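Local atomic coordinates of fatty acid synthase 1, isoform A (Drosophila melanogaster, PDB entry 6FN6), a protein that probably makes long-chain saturated fatty acids from acetyl-CoA and malonyl-CoA with NADPH, this piece being its modifying region of dehydratase, enoylreductase and ketoreductase domains. Residues S211-E216 with T221-Q226; F464-D469 with Y1074-S1079; A655-K660 with T664-S669; A795-L800 with M822-K827; G976-I981 with N1000-V1005. All coordinates share one frame; numbering follows the deposited sequence.

Contact 1: S211-E216 with T221-Q226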
# COMPACT_ATOMS: atom_id res chain seq x y z
N SER A 211 -0.35 -39.30 -19.59
CA SER A 211 -0.41 -40.32 -20.64
C SER A 211 0.71 -41.34 -20.48
O SER A 211 0.61 -42.46 -20.98
CB SER A 211 -0.34 -39.66 -22.02
OG SER A 211 0.90 -39.00 -22.20
N ALA A 212 1.78 -40.95 -19.80
CA ALA A 212 2.92 -41.83 -19.56
C ALA A 212 2.64 -42.81 -18.42
O ALA A 212 3.49 -43.64 -18.10
CB ALA A 212 4.16 -41.02 -19.26
N LEU A 213 1.46 -42.70 -17.82
CA LEU A 213 1.08 -43.57 -16.71
C LEU A 213 -0.18 -44.36 -17.04
O LEU A 213 -1.04 -43.89 -17.79
CB LEU A 213 0.85 -42.76 -15.44
CG LEU A 213 2.07 -42.28 -14.65
CD1 LEU A 213 2.81 -41.17 -15.38
CD2 LEU A 213 1.62 -41.80 -13.27
N THR A 214 -0.28 -45.56 -16.48
CA THR A 214 -1.49 -46.35 -16.61
C THR A 214 -2.56 -45.76 -15.70
O THR A 214 -2.24 -45.09 -14.72
CB THR A 214 -1.25 -47.82 -16.22
OG1 THR A 214 -0.02 -48.28 -16.81
CG2 THR A 214 -2.40 -48.71 -16.69
N LYS A 215 -3.82 -45.99 -16.04
CA LYS A 215 -4.92 -45.53 -15.20
C LYS A 215 -4.73 -46.07 -13.79
O LYS A 215 -5.17 -45.46 -12.82
CB LYS A 215 -6.27 -45.97 -15.78
CG LYS A 215 -6.64 -45.27 -17.09
CD LYS A 215 -6.98 -43.80 -16.89
CE LYS A 215 -7.24 -43.11 -18.22
NZ LYS A 215 -7.56 -41.66 -18.06
N GLU A 216 -4.09 -47.23 -13.69
CA GLU A 216 -3.76 -47.82 -12.40
C GLU A 216 -2.58 -47.10 -11.74
O GLU A 216 -2.62 -46.79 -10.55
CB GLU A 216 -3.42 -49.30 -12.56
CG GLU A 216 -3.37 -50.05 -11.24
CD GLU A 216 -2.58 -51.34 -11.33
OE1 GLU A 216 -2.55 -51.94 -12.42
OE2 GLU A 216 -1.99 -51.74 -10.30
N THR A 221 0.41 -45.22 -7.92
CA THR A 221 1.75 -44.66 -7.82
C THR A 221 1.73 -43.14 -7.75
O THR A 221 2.41 -42.55 -6.92
CB THR A 221 2.62 -45.10 -9.02
OG1 THR A 221 2.82 -46.52 -8.97
CG2 THR A 221 3.99 -44.41 -8.99
N GLY A 222 0.96 -42.51 -8.64
CA GLY A 222 0.75 -41.07 -8.58
C GLY A 222 1.81 -40.23 -9.27
O GLY A 222 2.73 -40.74 -9.90
N LEU A 223 1.66 -38.91 -9.14
CA LEU A 223 2.55 -37.95 -9.77
C LEU A 223 3.51 -37.34 -8.74
O LEU A 223 3.13 -37.12 -7.59
CB LEU A 223 1.75 -36.83 -10.44
CG LEU A 223 0.82 -37.22 -11.59
CD1 LEU A 223 -0.28 -36.17 -11.74
CD2 LEU A 223 1.59 -37.37 -12.88
N PRO A 224 4.76 -37.04 -9.15
CA PRO A 224 5.70 -36.43 -8.21
C PRO A 224 5.29 -35.03 -7.74
O PRO A 224 4.83 -34.23 -8.55
CB PRO A 224 7.01 -36.35 -9.01
CG PRO A 224 6.84 -37.27 -10.16
CD PRO A 224 5.38 -37.28 -10.47
N VAL A 225 5.46 -34.76 -6.45
CA VAL A 225 5.23 -33.42 -5.92
C VAL A 225 6.52 -32.96 -5.23
O VAL A 225 7.19 -33.74 -4.57
CB VAL A 225 4.03 -33.38 -4.95
CG1 VAL A 225 4.26 -34.31 -3.76
CG2 VAL A 225 3.76 -31.97 -4.48
N GLN A 226 6.84 -31.68 -5.40
CA GLN A 226 8.08 -31.11 -4.87
C GLN A 226 7.81 -29.90 -3.99
O GLN A 226 6.90 -29.11 -4.27
CB GLN A 226 9.03 -30.73 -6.00
CG GLN A 226 9.32 -31.86 -6.98
CD GLN A 226 10.17 -32.95 -6.37
OE1 GLN A 226 10.93 -32.71 -5.43
NE2 GLN A 226 10.05 -34.16 -6.90

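Contact 2: F464-D469 with Y1074-S1079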
# COMPACT_ATOMS: atom_id res chain seq x y z
N PHE A 464 -2.81 -75.35 36.09
CA PHE A 464 -2.86 -74.44 34.96
C PHE A 464 -4.20 -74.52 34.22
O PHE A 464 -4.60 -73.58 33.53
CB PHE A 464 -1.71 -74.75 34.00
CG PHE A 464 -1.56 -73.77 32.87
CD1 PHE A 464 -1.12 -72.48 33.11
CD2 PHE A 464 -1.86 -74.14 31.57
CE1 PHE A 464 -0.98 -71.58 32.07
CE2 PHE A 464 -1.72 -73.24 30.53
CZ PHE A 464 -1.28 -71.96 30.78
N ASN A 465 -4.89 -75.64 34.38
CA ASN A 465 -6.11 -75.93 33.63
C ASN A 465 -7.40 -75.61 34.38
O ASN A 465 -8.48 -76.02 33.96
CB ASN A 465 -6.12 -77.39 33.20
CG ASN A 465 -4.99 -77.72 32.24
OD1 ASN A 465 -5.10 -77.48 31.03
ND2 ASN A 465 -3.89 -78.24 32.76
N TRP A 466 -7.30 -74.88 35.49
CA TRP A 466 -8.46 -74.61 36.34
C TRP A 466 -9.52 -73.82 35.57
O TRP A 466 -10.70 -73.84 35.94
CB TRP A 466 -8.05 -73.86 37.61
CG TRP A 466 -7.73 -72.40 37.40
CD1 TRP A 466 -6.49 -71.85 37.22
CD2 TRP A 466 -8.66 -71.31 37.37
NE1 TRP A 466 -6.60 -70.49 37.08
CE2 TRP A 466 -7.92 -70.13 37.16
CE3 TRP A 466 -10.05 -71.22 37.49
CZ2 TRP A 466 -8.52 -68.88 37.07
CZ3 TRP A 466 -10.65 -69.97 37.40
CH2 TRP A 466 -9.88 -68.82 37.20
N VAL A 467 -9.11 -73.13 34.52
CA VAL A 467 -10.03 -72.33 33.71
C VAL A 467 -11.00 -73.24 32.96
O VAL A 467 -12.18 -72.94 32.85
CB VAL A 467 -9.27 -71.42 32.73
CG1 VAL A 467 -10.24 -70.52 31.97
CG2 VAL A 467 -8.23 -70.58 33.47
N ASP A 468 -10.49 -74.35 32.45
CA ASP A 468 -11.33 -75.32 31.75
C ASP A 468 -12.26 -76.02 32.73
O ASP A 468 -13.40 -76.34 32.40
CB ASP A 468 -10.47 -76.34 31.00
CG ASP A 468 -9.58 -75.69 29.95
OD1 ASP A 468 -10.12 -74.98 29.08
OD2 ASP A 468 -8.35 -75.89 30.02
N ASP A 469 -11.76 -76.26 33.94
CA ASP A 469 -12.57 -76.86 34.99
C ASP A 469 -13.78 -75.98 35.28
O ASP A 469 -14.89 -76.48 35.47
CB ASP A 469 -11.75 -77.07 36.27
CG ASP A 469 -10.61 -78.04 36.08
OD1 ASP A 469 -10.22 -78.29 34.91
OD2 ASP A 469 -10.09 -78.56 37.09
N TYR A 1074 -7.50 -62.49 28.42
CA TYR A 1074 -7.19 -61.08 28.56
C TYR A 1074 -7.61 -60.61 29.95
O TYR A 1074 -6.88 -59.88 30.62
CB TYR A 1074 -7.88 -60.24 27.48
CG TYR A 1074 -7.34 -58.83 27.37
CD1 TYR A 1074 -6.17 -58.57 26.67
CD2 TYR A 1074 -8.00 -57.76 27.96
CE1 TYR A 1074 -5.67 -57.29 26.57
CE2 TYR A 1074 -7.51 -56.47 27.86
CZ TYR A 1074 -6.34 -56.24 27.17
OH TYR A 1074 -5.84 -54.97 27.06
N GLY A 1075 -8.78 -61.06 30.38
CA GLY A 1075 -9.29 -60.72 31.70
C GLY A 1075 -8.36 -61.20 32.79
O GLY A 1075 -8.19 -60.53 33.81
N LEU A 1076 -7.76 -62.36 32.58
CA LEU A 1076 -6.84 -62.94 33.56
C LEU A 1076 -5.52 -62.18 33.57
O LEU A 1076 -4.84 -62.12 34.59
CB LEU A 1076 -6.61 -64.42 33.27
CG LEU A 1076 -7.75 -65.37 33.66
CD1 LEU A 1076 -7.54 -66.75 33.06
CD2 LEU A 1076 -7.89 -65.45 35.17
N ALA A 1077 -5.15 -61.63 32.42
CA ALA A 1077 -3.94 -60.82 32.33
C ALA A 1077 -4.13 -59.55 33.16
O ALA A 1077 -3.20 -59.10 33.84
CB ALA A 1077 -3.62 -60.48 30.89
N ASN A 1078 -5.33 -58.99 33.11
CA ASN A 1078 -5.67 -57.83 33.93
C ASN A 1078 -5.56 -58.19 35.41
O ASN A 1078 -4.89 -57.50 36.18
CB ASN A 1078 -7.08 -57.33 33.61
CG ASN A 1078 -7.16 -56.60 32.29
OD1 ASN A 1078 -6.14 -56.26 31.69
ND2 ASN A 1078 -8.38 -56.36 31.82
N SER A 1079 -6.23 -59.27 35.79
CA SER A 1079 -6.21 -59.73 37.18
C SER A 1079 -4.78 -59.84 37.68
O SER A 1079 -4.46 -59.42 38.79
CB SER A 1079 -6.92 -61.07 37.30
OG SER A 1079 -6.88 -61.54 38.64

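Contact 3: A655-K660 with T664-S669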
# COMPACT_ATOMS: atom_id res chain seq x y z
N ALA A 655 12.70 -5.97 34.85
CA ALA A 655 13.23 -6.65 33.67
C ALA A 655 12.23 -6.75 32.53
O ALA A 655 11.04 -6.49 32.70
CB ALA A 655 13.70 -8.04 34.06
N MET A 656 12.74 -7.15 31.37
CA MET A 656 11.93 -7.38 30.19
C MET A 656 12.32 -8.72 29.58
O MET A 656 13.51 -9.01 29.42
CB MET A 656 12.12 -6.24 29.18
CG MET A 656 11.29 -6.39 27.91
SD MET A 656 11.46 -5.00 26.78
CE MET A 656 13.23 -5.02 26.46
N VAL A 657 11.33 -9.53 29.25
CA VAL A 657 11.57 -10.87 28.74
C VAL A 657 10.60 -11.20 27.60
O VAL A 657 9.56 -10.55 27.47
CB VAL A 657 11.45 -11.92 29.86
CG1 VAL A 657 12.66 -11.85 30.77
CG2 VAL A 657 10.17 -11.69 30.65
N PRO A 658 10.94 -12.20 26.78
CA PRO A 658 10.03 -12.61 25.70
C PRO A 658 8.77 -13.27 26.21
O PRO A 658 7.71 -13.16 25.58
CB PRO A 658 10.88 -13.59 24.88
CG PRO A 658 11.90 -14.09 25.82
CD PRO A 658 12.20 -12.97 26.76
N ALA A 659 8.88 -13.99 27.32
CA ALA A 659 7.74 -14.65 27.92
C ALA A 659 8.07 -15.10 29.34
O ALA A 659 9.20 -14.94 29.80
CB ALA A 659 7.31 -15.83 27.07
N LYS A 660 7.06 -15.65 30.01
CA LYS A 660 7.24 -16.41 31.25
C LYS A 660 7.45 -15.55 32.49
O LYS A 660 7.95 -16.04 33.51
CB LYS A 660 8.42 -17.38 31.10
CG LYS A 660 8.30 -18.32 29.91
CD LYS A 660 9.55 -19.16 29.72
CE LYS A 660 9.35 -20.21 28.62
NZ LYS A 660 8.26 -21.17 28.94
N THR A 664 5.79 -17.15 39.56
CA THR A 664 6.40 -16.84 40.85
C THR A 664 7.89 -16.56 40.69
O THR A 664 8.48 -15.83 41.49
CB THR A 664 6.20 -17.99 41.85
OG1 THR A 664 6.73 -19.20 41.30
CG2 THR A 664 4.72 -18.18 42.16
N THR A 665 8.49 -17.14 39.66
CA THR A 665 9.90 -16.91 39.36
C THR A 665 10.11 -16.82 37.85
O THR A 665 9.36 -17.41 37.08
CB THR A 665 10.79 -18.04 39.92
OG1 THR A 665 10.21 -19.32 39.62
CG2 THR A 665 10.94 -17.90 41.43
N CYS A 666 11.12 -16.06 37.44
CA CYS A 666 11.42 -15.90 36.02
C CYS A 666 12.92 -15.79 35.79
O CYS A 666 13.64 -15.20 36.60
CB CYS A 666 10.71 -14.66 35.46
SG CYS A 666 10.89 -14.47 33.66
N VAL A 667 13.39 -16.39 34.71
CA VAL A 667 14.78 -16.27 34.30
C VAL A 667 14.92 -15.10 33.33
O VAL A 667 14.39 -15.14 32.22
CB VAL A 667 15.30 -17.57 33.67
CG1 VAL A 667 16.75 -17.43 33.23
CG2 VAL A 667 15.15 -18.73 34.65
N ALA A 668 15.63 -14.06 33.75
CA ALA A 668 15.78 -12.85 32.95
C ALA A 668 17.21 -12.69 32.43
O ALA A 668 18.16 -13.17 33.06
CB ALA A 668 15.38 -11.63 33.76
N SER A 669 17.35 -12.04 31.29
CA SER A 669 18.66 -11.75 30.70
C SER A 669 19.25 -10.46 31.27
O SER A 669 18.57 -9.43 31.30
CB SER A 669 18.55 -11.66 29.18
OG SER A 669 19.77 -11.22 28.61

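Contact 4: A795-L800 with M822-K827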
# COMPACT_ATOMS: atom_id res chain seq x y z
N ALA A 795 -5.58 7.34 7.15
CA ALA A 795 -5.78 8.72 7.55
C ALA A 795 -4.52 9.25 8.23
O ALA A 795 -4.17 10.42 8.08
CB ALA A 795 -6.98 8.85 8.47
N SER A 796 -3.85 8.37 8.97
CA SER A 796 -2.61 8.73 9.65
C SER A 796 -1.49 8.94 8.64
O SER A 796 -0.60 9.76 8.85
CB SER A 796 -2.22 7.65 10.66
OG SER A 796 -3.24 7.43 11.61
N ILE A 797 -1.55 8.19 7.55
CA ILE A 797 -0.59 8.34 6.46
C ILE A 797 -0.71 9.74 5.87
O ILE A 797 0.30 10.40 5.61
CB ILE A 797 -0.81 7.25 5.38
CG1 ILE A 797 -0.37 5.88 5.91
CG2 ILE A 797 -0.09 7.60 4.08
CD1 ILE A 797 1.13 5.72 6.06
N ARG A 798 -1.94 10.19 5.66
CA ARG A 798 -2.20 11.50 5.09
C ARG A 798 -1.69 12.62 6.00
O ARG A 798 -1.55 13.76 5.56
CB ARG A 798 -3.69 11.68 4.81
CG ARG A 798 -4.26 10.69 3.80
CD ARG A 798 -5.75 10.91 3.58
NE ARG A 798 -6.45 9.67 3.24
CZ ARG A 798 -7.36 9.07 4.00
NH1 ARG A 798 -7.73 9.59 5.17
NH2 ARG A 798 -7.93 7.95 3.59
N CYS A 799 -1.43 12.30 7.26
CA CYS A 799 -0.90 13.28 8.21
C CYS A 799 0.61 13.44 8.09
O CYS A 799 1.19 14.36 8.66
CB CYS A 799 -1.25 12.89 9.65
SG CYS A 799 -2.99 13.10 10.07
N LEU A 800 1.25 12.54 7.35
CA LEU A 800 2.70 12.55 7.23
C LEU A 800 3.18 13.62 6.26
O LEU A 800 2.75 13.68 5.10
CB LEU A 800 3.20 11.18 6.79
CG LEU A 800 4.68 10.88 7.07
CD1 LEU A 800 4.98 10.93 8.56
CD2 LEU A 800 5.07 9.53 6.50
N MET A 822 1.57 3.68 -2.35
CA MET A 822 2.98 4.03 -2.36
C MET A 822 3.24 5.49 -2.76
O MET A 822 4.39 5.91 -2.87
CB MET A 822 3.74 3.10 -3.31
CG MET A 822 3.83 1.67 -2.79
SD MET A 822 4.69 0.54 -3.90
CE MET A 822 6.35 1.20 -3.84
N SER A 823 2.18 6.26 -2.97
CA SER A 823 2.33 7.68 -3.29
C SER A 823 2.99 8.41 -2.11
O SER A 823 3.71 9.38 -2.30
CB SER A 823 0.98 8.32 -3.61
OG SER A 823 0.16 8.41 -2.46
N VAL A 824 2.72 7.93 -0.90
CA VAL A 824 3.26 8.52 0.31
C VAL A 824 4.78 8.60 0.28
O VAL A 824 5.38 9.47 0.92
CB VAL A 824 2.80 7.73 1.56
CG1 VAL A 824 3.33 6.31 1.51
CG2 VAL A 824 3.25 8.44 2.84
N PHE A 825 5.40 7.69 -0.46
CA PHE A 825 6.86 7.61 -0.50
C PHE A 825 7.47 8.64 -1.45
O PHE A 825 8.68 8.83 -1.46
CB PHE A 825 7.29 6.19 -0.88
CG PHE A 825 6.91 5.15 0.15
CD1 PHE A 825 7.45 5.19 1.42
CD2 PHE A 825 6.01 4.15 -0.16
CE1 PHE A 825 7.10 4.24 2.37
CE2 PHE A 825 5.65 3.19 0.78
CZ PHE A 825 6.20 3.24 2.05
N LEU A 826 6.63 9.30 -2.24
CA LEU A 826 7.09 10.42 -3.06
C LEU A 826 7.62 11.54 -2.18
O LEU A 826 8.44 12.35 -2.61
CB LEU A 826 5.97 10.94 -3.96
CG LEU A 826 5.67 10.12 -5.21
CD1 LEU A 826 4.35 10.55 -5.84
CD2 LEU A 826 6.80 10.23 -6.22
N LYS A 827 7.14 11.60 -0.94
CA LYS A 827 7.51 12.67 -0.01
C LYS A 827 8.83 12.38 0.71
O LYS A 827 9.13 13.00 1.73
CB LYS A 827 6.40 12.88 1.02
CG LYS A 827 5.03 13.17 0.42
CD LYS A 827 4.00 13.43 1.51
CE LYS A 827 2.60 13.63 0.93
NZ LYS A 827 1.59 13.88 1.99

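Contact 5: G976-I981 with N1000-V1005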
# COMPACT_ATOMS: atom_id res chain seq x y z
N GLY A 976 16.12 -33.15 20.98
CA GLY A 976 17.21 -33.48 21.88
C GLY A 976 16.95 -34.66 22.79
O GLY A 976 17.59 -34.80 23.83
N VAL A 977 16.02 -35.53 22.40
CA VAL A 977 15.68 -36.69 23.22
C VAL A 977 16.47 -37.91 22.76
O VAL A 977 16.62 -38.16 21.56
CB VAL A 977 14.17 -36.99 23.18
CG1 VAL A 977 13.84 -38.26 23.95
CG2 VAL A 977 13.39 -35.82 23.74
N LYS A 978 16.98 -38.66 23.72
CA LYS A 978 17.68 -39.91 23.44
C LYS A 978 16.67 -41.05 23.33
O LYS A 978 16.04 -41.43 24.32
CB LYS A 978 18.71 -40.20 24.53
CG LYS A 978 19.43 -41.53 24.39
CD LYS A 978 20.34 -41.55 23.17
CE LYS A 978 21.02 -42.90 23.02
NZ LYS A 978 21.94 -42.94 21.85
N VAL A 979 16.53 -41.59 22.13
CA VAL A 979 15.58 -42.66 21.88
C VAL A 979 16.33 -43.96 21.62
O VAL A 979 17.21 -44.02 20.76
CB VAL A 979 14.66 -42.32 20.69
CG1 VAL A 979 13.56 -43.38 20.55
CG2 VAL A 979 14.05 -40.93 20.86
N VAL A 980 15.97 -44.99 22.37
CA VAL A 980 16.55 -46.31 22.18
C VAL A 980 15.43 -47.29 21.86
O VAL A 980 14.44 -47.37 22.58
CB VAL A 980 17.34 -46.76 23.43
CG1 VAL A 980 17.82 -48.19 23.28
CG2 VAL A 980 18.51 -45.83 23.68
N ILE A 981 15.59 -48.02 20.76
CA ILE A 981 14.68 -49.10 20.41
C ILE A 981 15.32 -50.42 20.84
O ILE A 981 16.31 -50.84 20.25
CB ILE A 981 14.35 -49.12 18.90
CG1 ILE A 981 13.93 -47.74 18.41
CG2 ILE A 981 13.26 -50.15 18.61
CD1 ILE A 981 12.65 -47.21 19.04
N ASN A 1000 19.23 -48.56 32.69
CA ASN A 1000 19.67 -47.88 33.90
C ASN A 1000 21.04 -47.23 33.66
O ASN A 1000 21.32 -46.16 34.18
CB ASN A 1000 19.74 -48.84 35.08
CG ASN A 1000 19.38 -48.18 36.40
OD1 ASN A 1000 18.48 -47.34 36.46
ND2 ASN A 1000 20.09 -48.54 37.46
N LYS A 1001 21.89 -47.90 32.89
CA LYS A 1001 23.22 -47.39 32.59
C LYS A 1001 23.17 -46.19 31.65
O LYS A 1001 24.02 -45.30 31.72
CB LYS A 1001 24.09 -48.49 31.97
CG LYS A 1001 24.47 -49.61 32.93
CD LYS A 1001 25.34 -49.12 34.09
CE LYS A 1001 25.66 -50.25 35.06
NZ LYS A 1001 26.60 -51.26 34.50
N LEU A 1002 22.18 -46.15 30.76
CA LEU A 1002 21.94 -44.97 29.94
C LEU A 1002 21.63 -43.80 30.85
O LEU A 1002 22.31 -42.77 30.83
CB LEU A 1002 20.79 -45.19 28.96
CG LEU A 1002 20.45 -44.00 28.05
CD1 LEU A 1002 21.62 -43.65 27.15
CD2 LEU A 1002 19.20 -44.27 27.23
N ALA A 1003 20.61 -43.98 31.67
CA ALA A 1003 20.22 -43.03 32.70
C ALA A 1003 19.32 -43.76 33.68
O ALA A 1003 18.55 -44.64 33.29
CB ALA A 1003 19.50 -41.84 32.09
N LEU A 1004 19.42 -43.41 34.96
CA LEU A 1004 18.67 -44.11 35.99
C LEU A 1004 17.19 -44.11 35.65
O LEU A 1004 16.60 -43.07 35.38
CB LEU A 1004 18.92 -43.48 37.35
CG LEU A 1004 20.38 -43.53 37.82
CD1 LEU A 1004 20.55 -42.83 39.15
CD2 LEU A 1004 20.90 -44.96 37.89
N VAL A 1005 16.59 -45.30 35.68
CA VAL A 1005 15.19 -45.49 35.31
C VAL A 1005 14.28 -44.77 36.31
O VAL A 1005 14.40 -44.96 37.52
CB VAL A 1005 14.84 -46.99 35.23
CG1 VAL A 1005 13.38 -47.19 34.86
CG2 VAL A 1005 15.74 -47.68 34.23

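Contact 1: S211-E216 with T221-Q226
Leu213 is the first residue of 211-216 to reach the other segment, and it leans against the backbone of Gly222 and the side chain of Leu223. Its CG stands anti to its own carbonyl carbon, chi1 -78°, which swings the isopropyl end across the gap. There the CD2 branch does the touching. It lies 3.7 Å from Gly222 O, in van der Waals contact with a carbonyl oxygen, and approaches Leu223 more loosely, with 4.4 Å between the two CD2 atoms. Thr221 also aims its CB at this side, though its side chain stays farther off. After Leu213, Thr214 N is hydrogen-bonded to the carboxylate of Glu217 at the start of the next short helix. At Glu216 the two segments draw together again through backbone alone: Glu216 O is 4.3 Å from Thr221 N, a distance spanned by the single helical turn 217-220. Gly222 ends that turn with a positive phi of 85°, and so redirects the chain into strand 223-228. Both segments probably belong to the C-terminal hotdog fold of the dehydratase, where an antiparallel sheet wraps a long helix. Leu223 points into that core, touching Phe173 of helix 170-183 and also His206 and Leu210 of helix 203-210. Strand 223-228 itself runs between strands 161-164 and 233-236, and the loop bearing Leu213 crosses near its start, between helices 203-210 and 217-220.

Contact 2: F464-D469 with Y1074-S1079
The contact belongs to the seam between the two halves of the ketoreductase: the first turn of helix 466-480, from the pseudo-KR part, meets helix 1072-1090 of the KR part. Leu1076 carries it from the KR side by using both branches of its fork. Its CD1 meets Val467 CG2 tip to tip at 3.9 Å, while its CD2 lies 4.0 Å from Trp466 CZ2, on the benzene half of the indole. Against the tryptophan the leucine approaches obliquely, the two side chains sliding past each other in opposite directions. CG of Trp466 sits between the backbone N and the carbonyl carbon, chi1 75°, which places the indole under Val467 CG2. Val467 then adds a second surface, since its CG2 rests 3.7 Å above the indole plane, over the ring's centre. That one methyl group is therefore shared between the tryptophan beneath it and the leucine opposite, and the three side chains form a small apolar cluster. On the KR helix, Tyr1074 and Asn1078 fit the Tyr-x-x-x-Asn pattern of ketoreductases; the tyrosine leaves the helix on nearly the opposite side from Leu1076, so the seam and the Tyr1074 face are kept apart. Helix 496-504 closes the cluster from a third direction: its Leu499 touches both Trp466 and Leu1076, its Cys502 also packs on Leu1076, and Ser1079 binds Gly495 just ahead of that helix, so three helices converge here.

Contact 3: A655-K660 with T664-S669
The backbones of 655-660 and 664-669 run past each other without pairing as strands, with CA atoms 6.3 Å apart at Val657 and Ala668 and 6.4 Å apart at Lys660 and Cys666. Side chains fill the space between. Val657 splits its two methyl groups between two residues: CG1 lies 3.9 Å from Ala668 CA and nearly as close to its CB, whereas CG2 turns to Cys666 SG at 4.2 Å. That split follows from a chi1 of -74°, which sets CG1 anti to the carbonyl carbon. Next to it, the methyl groups of Ala655 and Ala668 abut directly, CB to CB at 4.0 Å. Strand 652-656, with the loop that follows it, and strand 665-669 belong to the curled, mostly antiparallel sheet of the enoylreductase, consistent with the GroES-like part of a medium-chain dehydrogenase/reductase. Strand 652-656 pairs with 642-646 and strand 665-669 with 601-611, so the contact is made across the curl, and Phe643 of strand 642-646 touches Ala655, Cys666 and Ala668 together. Cys666 points its sulfur toward the loop at Lys660: SG is anti to the backbone N, chi1 -174°, and comes to 3.3 Å from Lys660 O, with the cysteine's CB 3.7 Å from the same oxygen. Lys660 presents that carbonyl from a backbone of positive phi, 79°. Its aliphatic start faces Cys666, but the chain then runs away from the strand, and the amino group NZ is hydrogen-bonded to Cys637 O.

Contact 4: A795-L800 with M822-K827
Ile797 and Leu800 close over Val824 in the Rossmann-type nucleotide-binding half of the enoylreductase, where the end of helix 791-797 meets the 3-10 segment 822-826. The side chains of Ile797 and Val824 cross at about a right angle. Ile797 CG2 is the branch that touches, 3.7 Å from Val824 CG2, and in both residues this methyl lies anti to the backbone N. The remaining methyl of Val824 faces elsewhere: with chi1 at 63°, CG1 falls between the backbone N and the carbonyl carbon and sits 3.8 Å above the ring of Phe825, over its centre. Val824 thus wedges between the helix end and the neighbouring phenylalanine. Leu800 enters from the far end of a type I turn that starts at Ile797 and is tied by the bond from Leu800 N to Ile797 O. Its chi1 of -160° and chi2 of 61° direct CD2 at the same valine methyl, at a looser 4.2 Å. Phe806 of strand 804-808 and Phe831 of strand 830-833 pack on Ile797 from the sheet beneath. The 3-10 segment also faces the dimer partner, where Phe825 meets the ring of Phe831 of the second subunit and Ser823 N binds Asn817 of that subunit. Lys827, partly exposed, spans the contact with its chain fully extended beyond CG, laying CD 3.8 Å from Leu800 O. The reach ends in a weak hydrogen bond from Lys827 NZ to Leu800 O, 3.3 Å long.

Contact 5: G976-I981 with N1000-V1005
Leu1002 meets Lys978 and Val980 without any ring between them, and the flat group nearby is the amide of Asn1000, whose oxygen OD1 takes up Val1005 N within the same segment. Both segments belong to the Rossmann-type fold of the ketoreductase: helix 989-1002 is part of a crossover that carries the chain from edge strand 978-982 back past 951-955 and 926-930 to 1005-1011, and the contact packs the helix's last turn against its own preceding strand. That strand is paired with 951-955 and lies over helix 963-974 on its other face. The Asn1000 bond ties the chain beyond the helix exit back to its last turn. It measures 2.9 Å, with an angle of 167° at the hydrogen, and the donor sits nearly along the C=O axis. Leu1002, with CG anti to its backbone N, chi1 180°, sends its fork toward the strand. Lys978 meets the leucine with CG, 4.0 Å from Leu1002 CD2 and scarcely farther from CD1, and the bend at chi2, 68°, turns the rest of the chain. Val980, two residues on and therefore on the same face, slides past the leucine in the opposite direction; its CG2 lies 3.9 Å from Leu1002 CD2.

In the fold
The five contacts are scattered over the modifying region, none touching another. Contacts 3 and 4, both in the enoylreductase, are buried; contacts 1 and 2 are partly buried, and contact 5 lies at the surface. Contacts 2 and 5 share the ketoreductase, yet contact 2 joins segments about 600 residues apart, whereas contact 5 is local to one crossover; its place along the chain falls inside the loop that contact 2 closes. Contacts 2 and 4 are the most distant pair, their centres about 84 Å apart. All five rest on aliphatic groups: contact 2 adds an indole, contact 3 a sulfur, and contact 4, beside the second subunit, a weak lysine-carbonyl bond.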